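Local coordinates for Serine/threonine protein phosphatase Stp1 (Streptococcus agalactiae, PDB 2PK0) that probably dephosphorylates phosphoserine and phosphothreonine in target proteins, acting as a magnesium-dependent phosphatase of the PP2C family, at residues 113-121 and 177-186; 188-199 and 236-247. All blocks are in the same frame, centred on the assembly; numbering follows the deposited sequence.

Interaction 1 (113-121 and 177-186); sequences GDNIIFAHV and VEPDLGVHLL
At the edge of a five-stranded antiparallel sheet, Phe118 of strand 115-121 lays its ring over Gly182 of the outermost strand 180-185. Gly182 CA stands 4.1 Å from the centroid of the Phe118 ring and 22° off its normal, a CH-pi contact. CG of Phe118 sits between backbone N and carbonyl carbon (chi1 66°), which carries the ring across to the neighbouring strand. There it meets His184 rim to rim, Phe118 CE2 3.6 Å from His184 CD2; the planes differ by only 7°, yet neither ring covers the other. The backbones of Phe118 and Gly182 form a hydrogen-bonded pair, Phe118 N to Gly182 O 3.0 Å, as do those of Ile116 and His184. This sheet is one half of the PP2C beta sandwich: Phe118 and Leu186 touch strand 125-130 of the other sheet, while Ile117 and Ala119, from the opposite face, touch helix 72-96. Ala119 CB also packs on Leu181 CD2 at 3.8 Å. His120 and Asp180 run side by side, with Asp180 OD2 at the imidazole edge, 3.4 Å from His120 CD2. The His120 nitrogens bond to Glu107 and the Ser139 carbonyl, and Asp180 OD2 to His141, whose ring stacks on His120.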
loop_
_atom_site.group_PDB
_atom_site.type_symbol
_atom_site.label_atom_id
_atom_site.label_comp_id
_atom_site.label_asym_id
_atom_site.label_seq_id
_atom_site.Cartn_x
_atom_site.Cartn_y
_atom_site.Cartn_z
ATOM N N GLY A 113 16.735 -10.186 0.593
ATOM C CA GLY A 113 16.993 -11.146 1.660
ATOM C C GLY A 113 15.818 -11.221 2.610
ATOM O O GLY A 113 14.715 -11.585 2.204
ATOM N N ASP A 114 16.042 -10.852 3.868
ATOM C CA ASP A 114 14.942 -10.724 4.835
ATOM C C ASP A 114 14.668 -9.270 5.258
ATOM O O ASP A 114 13.988 -9.011 6.260
ATOM C CB ASP A 114 15.166 -11.602 6.066
ATOM C CG ASP A 114 16.525 -11.404 6.699
ATOM O OD1 ASP A 114 17.272 -10.485 6.313
ATOM O OD2 ASP A 114 16.852 -12.183 7.605
ATOM N N ASN A 115 15.213 -8.337 4.486
ATOM C CA ASN A 115 14.899 -6.929 4.644
ATOM C C ASN A 115 13.855 -6.497 3.617
ATOM O O ASN A 115 13.798 -7.022 2.505
ATOM C CB ASN A 115 16.165 -6.067 4.491
ATOM C CG ASN A 115 17.085 -6.161 5.687
ATOM O OD1 ASN A 115 16.891 -5.467 6.694
ATOM N ND2 ASN A 115 18.101 -7.005 5.585
ATOM N N ILE A 116 13.029 -5.543 4.002
ATOM C CA ILE A 116 12.158 -4.873 3.060
ATOM C C ILE A 116 12.578 -3.412 2.982
ATOM O O ILE A 116 13.106 -2.856 3.947
ATOM C CB ILE A 116 10.661 -4.927 3.465
ATOM C CG1 ILE A 116 10.479 -4.519 4.917
ATOM C CG2 ILE A 116 10.097 -6.316 3.289
ATOM C CD1 ILE A 116 9.127 -3.983 5.205
ATOM N N ILE A 117 12.365 -2.813 1.816
ATOM C CA ILE A 117 12.381 -1.379 1.697
ATOM C C ILE A 117 11.092 -0.908 1.002
ATOM O O ILE A 117 10.690 -1.438 -0.040
ATOM C CB ILE A 117 13.656 -0.842 0.995
ATOM C CG1 ILE A 117 13.578 0.689 0.840
ATOM C CG2 ILE A 117 13.859 -1.518 -0.337
ATOM C CD1 ILE A 117 14.910 1.368 0.568
ATOM N N PHE A 118 10.427 0.074 1.597
ATOM C CA PHE A 118 9.225 0.563 0.999
ATOM C C PHE A 118 9.270 2.034 0.626
ATOM O O PHE A 118 9.997 2.808 1.227
ATOM C CB PHE A 118 8.010 0.252 1.885
ATOM C CG PHE A 118 7.996 0.978 3.211
ATOM C CD1 PHE A 118 7.483 2.278 3.321
ATOM C CD2 PHE A 118 8.449 0.351 4.362
ATOM C CE1 PHE A 118 7.450 2.940 4.539
ATOM C CE2 PHE A 118 8.420 1.016 5.599
ATOM C CZ PHE A 118 7.924 2.301 5.684
ATOM N N ALA A 119 8.456 2.393 -0.362
ATOM C CA ALA A 119 8.096 3.773 -0.647
ATOM C C ALA A 119 6.589 3.897 -0.428
ATOM O O ALA A 119 5.843 2.994 -0.811
ATOM C CB ALA A 119 8.451 4.129 -2.075
ATOM N N HIS A 120 6.145 5.021 0.144
ATOM C CA HIS A 120 4.751 5.184 0.598
ATOM C C HIS A 120 4.218 6.597 0.348
ATOM O O HIS A 120 4.867 7.561 0.695
ATOM C CB HIS A 120 4.671 4.831 2.086
ATOM C CG HIS A 120 3.594 5.545 2.837
ATOM N ND1 HIS A 120 2.252 5.308 2.625
ATOM C CD2 HIS A 120 3.663 6.462 3.832
ATOM C CE1 HIS A 120 1.543 6.059 3.450
ATOM N NE2 HIS A 120 2.373 6.771 4.188
ATOM N N VAL A 121 3.042 6.695 -0.277
ATOM C CA VAL A 121 2.403 7.950 -0.658
ATOM C C VAL A 121 0.892 7.783 -0.489
ATOM O O VAL A 121 0.302 6.968 -1.177
ATOM C CB VAL A 121 2.604 8.265 -2.172
ATOM C CG1 VAL A 121 1.859 9.557 -2.567
ATOM C CG2 VAL A 121 4.057 8.382 -2.541
ATOM N N VAL A 177 5.918 14.832 -5.405
ATOM C CA VAL A 177 5.491 14.106 -4.208
ATOM C C VAL A 177 6.670 13.895 -3.300
ATOM O O VAL A 177 7.795 13.820 -3.768
ATOM C CB VAL A 177 4.811 12.732 -4.490
ATOM C CG1 VAL A 177 3.435 12.914 -5.080
ATOM C CG2 VAL A 177 5.649 11.889 -5.388
ATOM N N GLU A 178 6.405 13.822 -1.998
ATOM C CA GLU A 178 7.409 13.464 -1.003
ATOM C C GLU A 178 7.041 12.107 -0.390
ATOM O O GLU A 178 6.359 12.066 0.628
ATOM C CB GLU A 178 7.442 14.505 0.128
ATOM C CG GLU A 178 7.328 15.976 -0.296
ATOM C CD GLU A 178 6.937 16.911 0.866
ATOM O OE1 GLU A 178 7.318 16.631 2.024
ATOM O OE2 GLU A 178 6.243 17.925 0.625
ATOM N N PRO A 179 7.478 10.994 -1.001
ATOM C CA PRO A 179 7.179 9.683 -0.412
ATOM C C PRO A 179 7.967 9.401 0.855
ATOM O O PRO A 179 9.037 9.968 1.046
ATOM C CB PRO A 179 7.602 8.698 -1.498
ATOM C CG PRO A 179 8.589 9.431 -2.319
ATOM C CD PRO A 179 8.255 10.885 -2.246
ATOM N N ASP A 180 7.431 8.546 1.730
ATOM C CA ASP A 180 8.166 8.120 2.914
ATOM C C ASP A 180 8.868 6.836 2.562
ATOM O O ASP A 180 8.256 5.950 1.991
ATOM C CB ASP A 180 7.227 7.831 4.082
ATOM C CG ASP A 180 6.565 9.067 4.633
ATOM O OD1 ASP A 180 7.114 10.174 4.446
ATOM O OD2 ASP A 180 5.489 8.917 5.264
ATOM N N LEU A 181 10.141 6.722 2.912
ATOM C CA LEU A 181 10.857 5.475 2.728
ATOM C C LEU A 181 11.162 4.817 4.057
ATOM O O LEU A 181 11.218 5.487 5.075
ATOM C CB LEU A 181 12.152 5.713 1.981
ATOM C CG LEU A 181 12.051 6.529 0.697
ATOM C CD1 LEU A 181 13.420 7.075 0.427
ATOM C CD2 LEU A 181 11.568 5.706 -0.461
ATOM N N GLY A 182 11.348 3.498 4.050
ATOM C CA GLY A 182 11.762 2.792 5.258
ATOM C C GLY A 182 12.364 1.416 5.017
ATOM O O GLY A 182 11.852 0.628 4.218
ATOM N N VAL A 183 13.460 1.117 5.708
ATOM C CA VAL A 183 14.032 -0.218 5.663
ATOM C C VAL A 183 13.722 -0.921 6.974
ATOM O O VAL A 183 13.887 -0.339 8.047
ATOM C CB VAL A 183 15.542 -0.182 5.423
ATOM C CG1 VAL A 183 16.084 -1.569 5.157
ATOM C CG2 VAL A 183 15.855 0.701 4.244
ATOM N N HIS A 184 13.228 -2.155 6.888
ATOM C CA HIS A 184 12.939 -2.951 8.080
ATOM C C HIS A 184 13.351 -4.392 7.927
ATOM O O HIS A 184 13.373 -4.930 6.827
ATOM C CB HIS A 184 11.449 -2.914 8.394
ATOM C CG HIS A 184 10.957 -1.560 8.784
ATOM N ND1 HIS A 184 10.892 -1.144 10.098
ATOM C CD2 HIS A 184 10.534 -0.515 8.033
ATOM C CE1 HIS A 184 10.441 0.099 10.138
ATOM N NE2 HIS A 184 10.221 0.503 8.899
ATOM N N LEU A 185 13.650 -5.025 9.055
ATOM C CA LEU A 185 14.002 -6.434 9.094
ATOM C C LEU A 185 12.761 -7.274 9.356
ATOM O O LEU A 185 11.978 -6.972 10.249
ATOM C CB LEU A 185 15.014 -6.654 10.210
ATOM C CG LEU A 185 15.616 -8.053 10.372
ATOM C CD1 LEU A 185 16.289 -8.505 9.094
ATOM C CD2 LEU A 185 16.605 -8.042 11.517
ATOM N N LEU A 186 12.571 -8.330 8.578
ATOM C CA LEU A 186 11.486 -9.271 8.857
ATOM C C LEU A 186 12.020 -10.494 9.603
ATOM O O LEU A 186 12.993 -11.115 9.171
ATOM C CB LEU A 186 10.788 -9.703 7.558
ATOM C CG LEU A 186 9.454 -9.058 7.130
ATOM C CD1 LEU A 186 9.356 -7.572 7.472
ATOM C CD2 LEU A 186 9.184 -9.294 5.640
#

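Interaction 2 (188-199 and 236-247); sequences EGDYLVVNSDGL and DNITVALVYVES. With MG (magnesium ion), chain F.
Asp197 and Asp236 bring their carboxylates together on a magnesium ion, where antiparallel strands 191-195 and 238-245 of the second PP2C sheet run out toward the metal site. Asp197 OD1 and Asp236 OD2 each bind the magnesium at 2.1 Å; the side chains cross at about a right angle, their carboxylate planes 76° apart. Asp41 and three waters complete the shell. Next to the metal site, Gly198 CA comes within 3.4 Å of Asn237 O, a CA-H...O contact. Leu199 lies across Ile238 and Val240, its CD1 3.9 Å from Ile238 CG2.

The middle of the ladder is buried and regular. Leu192 with Val243 and Val194 with Ala241 are hydrogen-bonded pairs, each closed by two backbone bonds, and their side chains lie on one face of the sheet. On the other face Val193 CG2 packs on Leu242 CD2 at 3.8 Å, and both side chains touch Leu212 of helix 205-212. Tyr191 and Tyr244 follow on that face: CD1 of Tyr244 (CG anti to backbone N, chi1 172°) lies over one face of the Tyr191 ring, toward its rim and 3.5 Å from Tyr191 CE1, with the planes inclined at 35°. Beyond them the contact loosens. Gly189 N still bonds to Val245 O, but Glu188 and Ser247 are exposed, and Glu246 and Ser247 are poorly ordered.

At the metal end, Asp197 OD1 and Asp236 OD2 stand 3.0 Å apart without a hydrogen bond between them, a closeness that the shared cation probably compensates. Each carboxylate's second oxygen accepts a hydrogen bond from a metal-bound water, Asp197 OD2 at 2.7 Å and Asp236 OD1 at 2.9 Å, so besides binding the ion directly, the two aspartates probably help to orient two of its waters.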
loop_
_atom_site.group_PDB
_atom_site.type_symbol
_atom_site.label_atom_id
_atom_site.label_comp_id
_atom_site.label_asym_id
_atom_site.label_seq_id
_atom_site.Cartn_x
_atom_site.Cartn_y
_atom_site.Cartn_z
ATOM N N GLU A 188 11.435 -14.417 11.502
ATOM C CA GLU A 188 10.723 -15.663 11.220
ATOM C C GLU A 188 9.363 -15.674 11.903
ATOM O O GLU A 188 9.265 -15.401 13.091
ATOM C CB GLU A 188 11.553 -16.868 11.676
ATOM C CG GLU A 188 12.523 -17.381 10.618
ATOM C CD GLU A 188 13.520 -18.414 11.152
ATOM O OE1 GLU A 188 13.326 -18.924 12.279
ATOM O OE2 GLU A 188 14.503 -18.716 10.438
ATOM N N GLY A 189 8.315 -15.953 11.142
ATOM C CA GLY A 189 6.959 -15.942 11.682
ATOM C C GLY A 189 6.180 -14.644 11.508
ATOM O O GLY A 189 4.979 -14.604 11.807
ATOM N N ASP A 190 6.857 -13.591 11.033
ATOM C CA ASP A 190 6.231 -12.282 10.788
ATOM C C ASP A 190 5.235 -12.340 9.639
ATOM O O ASP A 190 5.287 -13.241 8.799
ATOM C CB ASP A 190 7.284 -11.225 10.428
ATOM C CG ASP A 190 8.036 -10.683 11.636
ATOM O OD1 ASP A 190 7.648 -10.968 12.782
ATOM O OD2 ASP A 190 9.022 -9.945 11.439
ATOM N N TYR A 191 4.321 -11.380 9.617
ATOM C CA TYR A 191 3.461 -11.153 8.467
ATOM C C TYR A 191 3.615 -9.691 8.108
ATOM O O TYR A 191 3.322 -8.820 8.932
ATOM C CB TYR A 191 1.985 -11.403 8.792
ATOM C CG TYR A 191 1.607 -12.835 9.149
ATOM C CD1 TYR A 191 1.188 -13.725 8.176
ATOM C CD2 TYR A 191 1.648 -13.278 10.464
ATOM C CE1 TYR A 191 0.844 -15.015 8.488
ATOM C CE2 TYR A 191 1.299 -14.576 10.794
ATOM C CZ TYR A 191 0.906 -15.442 9.799
ATOM O OH TYR A 191 0.564 -16.736 10.121
ATOM N N LEU A 192 4.102 -9.412 6.903
ATOM C CA LEU A 192 4.002 -8.071 6.358
ATOM C C LEU A 192 2.576 -7.936 5.880
ATOM O O LEU A 192 2.059 -8.842 5.207
ATOM C CB LEU A 192 4.943 -7.871 5.165
ATOM C CG LEU A 192 5.057 -6.422 4.663
ATOM C CD1 LEU A 192 5.602 -5.506 5.756
ATOM C CD2 LEU A 192 5.917 -6.357 3.435
ATOM N N VAL A 193 1.930 -6.818 6.227
ATOM C CA VAL A 193 0.575 -6.570 5.793
ATOM C C VAL A 193 0.512 -5.255 5.021
ATOM O O VAL A 193 0.620 -4.179 5.588
ATOM C CB VAL A 193 -0.400 -6.526 6.982
ATOM C CG1 VAL A 193 -1.866 -6.374 6.494
ATOM C CG2 VAL A 193 -0.261 -7.766 7.846
ATOM N N VAL A 194 0.346 -5.343 3.713
ATOM C CA VAL A 194 0.225 -4.149 2.903
ATOM C C VAL A 194 -1.240 -4.004 2.485
ATOM O O VAL A 194 -1.806 -4.917 1.890
ATOM C CB VAL A 194 1.138 -4.236 1.653
ATOM C CG1 VAL A 194 1.090 -2.939 0.880
ATOM C CG2 VAL A 194 2.577 -4.554 2.048
ATOM N N ASN A 195 -1.859 -2.872 2.802
ATOM C CA ASN A 195 -3.276 -2.693 2.474
ATOM C C ASN A 195 -3.742 -1.263 2.101
ATOM O O ASN A 195 -3.114 -0.258 2.456
ATOM C CB ASN A 195 -4.154 -3.255 3.587
ATOM C CG ASN A 195 -3.976 -2.517 4.871
ATOM O OD1 ASN A 195 -4.709 -1.580 5.162
ATOM N ND2 ASN A 195 -2.991 -2.915 5.647
ATOM N N SER A 196 -4.867 -1.190 1.397
ATOM C CA SER A 196 -5.500 0.085 1.081
ATOM C C SER A 196 -6.403 0.367 2.254
ATOM O O SER A 196 -6.614 -0.525 3.080
ATOM C CB SER A 196 -6.327 -0.015 -0.199
ATOM O OG SER A 196 -7.341 -0.993 -0.063
ATOM N N ASP A 197 -6.965 1.574 2.327
ATOM C CA ASP A 197 -7.685 1.986 3.526
ATOM C C ASP A 197 -8.948 1.170 3.800
ATOM O O ASP A 197 -9.407 1.114 4.934
ATOM C CB ASP A 197 -7.970 3.502 3.557
ATOM C CG ASP A 197 -8.696 4.015 2.301
ATOM O OD1 ASP A 197 -8.864 3.243 1.334
ATOM O OD2 ASP A 197 -9.098 5.204 2.255
ATOM N N GLY A 198 -9.464 0.495 2.780
ATOM C CA GLY A 198 -10.678 -0.287 2.909
ATOM C C GLY A 198 -10.572 -1.460 3.867
ATOM O O GLY A 198 -11.583 -1.937 4.374
ATOM N N LEU A 199 -9.357 -1.936 4.111
ATOM C CA LEU A 199 -9.155 -2.950 5.124
ATOM C C LEU A 199 -9.198 -2.291 6.490
ATOM O O LEU A 199 -10.062 -2.588 7.311
ATOM C CB LEU A 199 -7.830 -3.692 4.940
ATOM C CG LEU A 199 -7.722 -4.893 5.897
ATOM C CD1 LEU A 199 -8.664 -5.991 5.447
ATOM C CD2 LEU A 199 -6.287 -5.430 6.006
ATOM N N ASP A 236 -15.645 0.587 1.049
ATOM C CA ASP A 236 -14.633 1.010 0.104
ATOM C C ASP A 236 -14.005 -0.247 -0.461
ATOM O O ASP A 236 -14.218 -1.326 0.080
ATOM C CB ASP A 236 -13.598 1.892 0.813
ATOM C CG ASP A 236 -12.607 2.548 -0.144
ATOM O OD1 ASP A 236 -12.727 2.432 -1.382
ATOM O OD2 ASP A 236 -11.656 3.183 0.346
ATOM N N ASN A 237 -13.272 -0.105 -1.565
ATOM C CA ASN A 237 -12.481 -1.186 -2.128
ATOM C C ASN A 237 -11.449 -1.659 -1.121
ATOM O O ASN A 237 -10.805 -0.846 -0.472
ATOM C CB ASN A 237 -11.766 -0.731 -3.399
ATOM C CG ASN A 237 -12.699 -0.116 -4.422
ATOM O OD1 ASN A 237 -12.333 0.852 -5.097
ATOM N ND2 ASN A 237 -13.891 -0.682 -4.569
ATOM N N ILE A 238 -11.324 -2.973 -0.970
ATOM C CA ILE A 238 -10.361 -3.565 -0.036
ATOM C C ILE A 238 -9.309 -4.284 -0.841
ATOM O O ILE A 238 -9.649 -5.007 -1.771
ATOM C CB ILE A 238 -11.026 -4.610 0.822
ATOM C CG1 ILE A 238 -12.446 -4.167 1.178
ATOM C CG2 ILE A 238 -10.202 -4.875 2.026
ATOM C CD1 ILE A 238 -13.389 -5.323 1.444
ATOM N N THR A 239 -8.036 -4.091 -0.504
ATOM C CA THR A 239 -6.941 -4.649 -1.298
ATOM C C THR A 239 -5.771 -4.926 -0.386
ATOM O O THR A 239 -5.339 -4.034 0.329
ATOM C CB THR A 239 -6.529 -3.680 -2.416
ATOM O OG1 THR A 239 -7.580 -3.626 -3.394
ATOM C CG2 THR A 239 -5.275 -4.146 -3.106
ATOM N N VAL A 240 -5.297 -6.177 -0.359
ATOM C CA VAL A 240 -4.292 -6.589 0.623
ATOM C C VAL A 240 -3.174 -7.434 0.005
ATOM O O VAL A 240 -3.438 -8.370 -0.759
ATOM C CB VAL A 240 -4.926 -7.383 1.823
ATOM C CG1 VAL A 240 -3.936 -7.540 2.961
ATOM C CG2 VAL A 240 -6.169 -6.704 2.361
ATOM N N ALA A 241 -1.926 -7.093 0.320
ATOM C CA ALA A 241 -0.802 -8.005 0.100
ATOM C C ALA A 241 -0.306 -8.530 1.434
ATOM O O ALA A 241 -0.015 -7.750 2.354
ATOM C CB ALA A 241 0.320 -7.312 -0.615
ATOM N N LEU A 242 -0.205 -9.846 1.552
ATOM C CA LEU A 242 0.354 -10.444 2.760
ATOM C C LEU A 242 1.617 -11.177 2.406
ATOM O O LEU A 242 1.644 -11.884 1.402
ATOM C CB LEU A 242 -0.609 -11.437 3.388
ATOM C CG LEU A 242 -1.899 -10.935 4.018
ATOM C CD1 LEU A 242 -2.790 -12.136 4.241
ATOM C CD2 LEU A 242 -1.622 -10.228 5.323
ATOM N N VAL A 243 2.662 -10.983 3.217
ATOM C CA VAL A 243 3.897 -11.742 3.102
ATOM C C VAL A 243 4.167 -12.470 4.432
ATOM O O VAL A 243 4.272 -11.836 5.467
ATOM C CB VAL A 243 5.109 -10.843 2.777
ATOM C CG1 VAL A 243 6.330 -11.692 2.414
ATOM C CG2 VAL A 243 4.784 -9.848 1.662
ATOM N N TYR A 244 4.274 -13.797 4.396
ATOM C CA TYR A 244 4.605 -14.594 5.578
ATOM C C TYR A 244 6.058 -15.082 5.515
ATOM O O TYR A 244 6.506 -15.572 4.480
ATOM C CB TYR A 244 3.648 -15.787 5.696
ATOM C CG TYR A 244 4.034 -16.767 6.787
ATOM C CD1 TYR A 244 3.997 -16.393 8.132
ATOM C CD2 TYR A 244 4.424 -18.066 6.479
ATOM C CE1 TYR A 244 4.342 -17.272 9.129
ATOM C CE2 TYR A 244 4.785 -18.946 7.470
ATOM C CZ TYR A 244 4.740 -18.540 8.790
ATOM O OH TYR A 244 5.095 -19.415 9.778
ATOM N N VAL A 245 6.788 -14.962 6.622
ATOM C CA VAL A 245 8.219 -15.307 6.633
ATOM C C VAL A 245 8.422 -16.692 7.213
ATOM O O VAL A 245 8.302 -16.887 8.425
ATOM C CB VAL A 245 9.027 -14.290 7.444
ATOM C CG1 VAL A 245 10.489 -14.576 7.356
ATOM C CG2 VAL A 245 8.754 -12.895 6.939
ATOM N N GLU A 246 8.736 -17.648 6.343
ATOM C CA GLU A 246 8.730 -19.068 6.712
ATOM C C GLU A 246 9.852 -19.469 7.655
ATOM O O GLU A 246 10.930 -18.880 7.634
ATOM C CB GLU A 246 8.724 -19.972 5.469
ATOM C CG GLU A 246 7.423 -19.901 4.670
ATOM C CD GLU A 246 7.358 -20.888 3.501
ATOM O OE1 GLU A 246 8.313 -20.949 2.695
ATOM O OE2 GLU A 246 6.328 -21.591 3.381
ATOM N N SER A 247 9.556 -20.470 8.489
ATOM C CA SER A 247 10.483 -20.986 9.498
ATOM C C SER A 247 11.101 -22.306 9.045
ATOM O O SER A 247 11.969 -22.333 8.171
ATOM C CB SER A 247 9.758 -21.192 10.832
ATOM O OG SER A 247 8.857 -20.130 11.106
HETATM MG MG MG F . -9.718 3.494 -0.524
HETATM O O HOH W 1 -12.274 4.561 2.460
HETATM O O HOH W 2 -9.912 5.626 -0.245
HETATM O O HOH W 3 -10.569 4.131 -2.439
HETATM O O HOH W 4 -9.402 1.591 -1.497
#

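Interactions 1 and 2 lie in different sheets of the sandwich, their centres about 14 Å apart, and meet in the core between them. Ile116 CD1 touches Leu192 CD1 at 3.9 Å, and Leu186 CB touches Val245 CG2 at 3.8 Å. The chain passes directly from strand 180-185 of the first contact to strand 191-195 of the second, so the edge of one sheet leads into the interior of the other. Their relation to the metals differs. Interaction 2 supplies two of the aspartates on one magnesium, and the Asn237 side chain is about 5 Å from another, whereas interaction 1 stays further back, the His120 side chain about 12 Å from a bound magnesium.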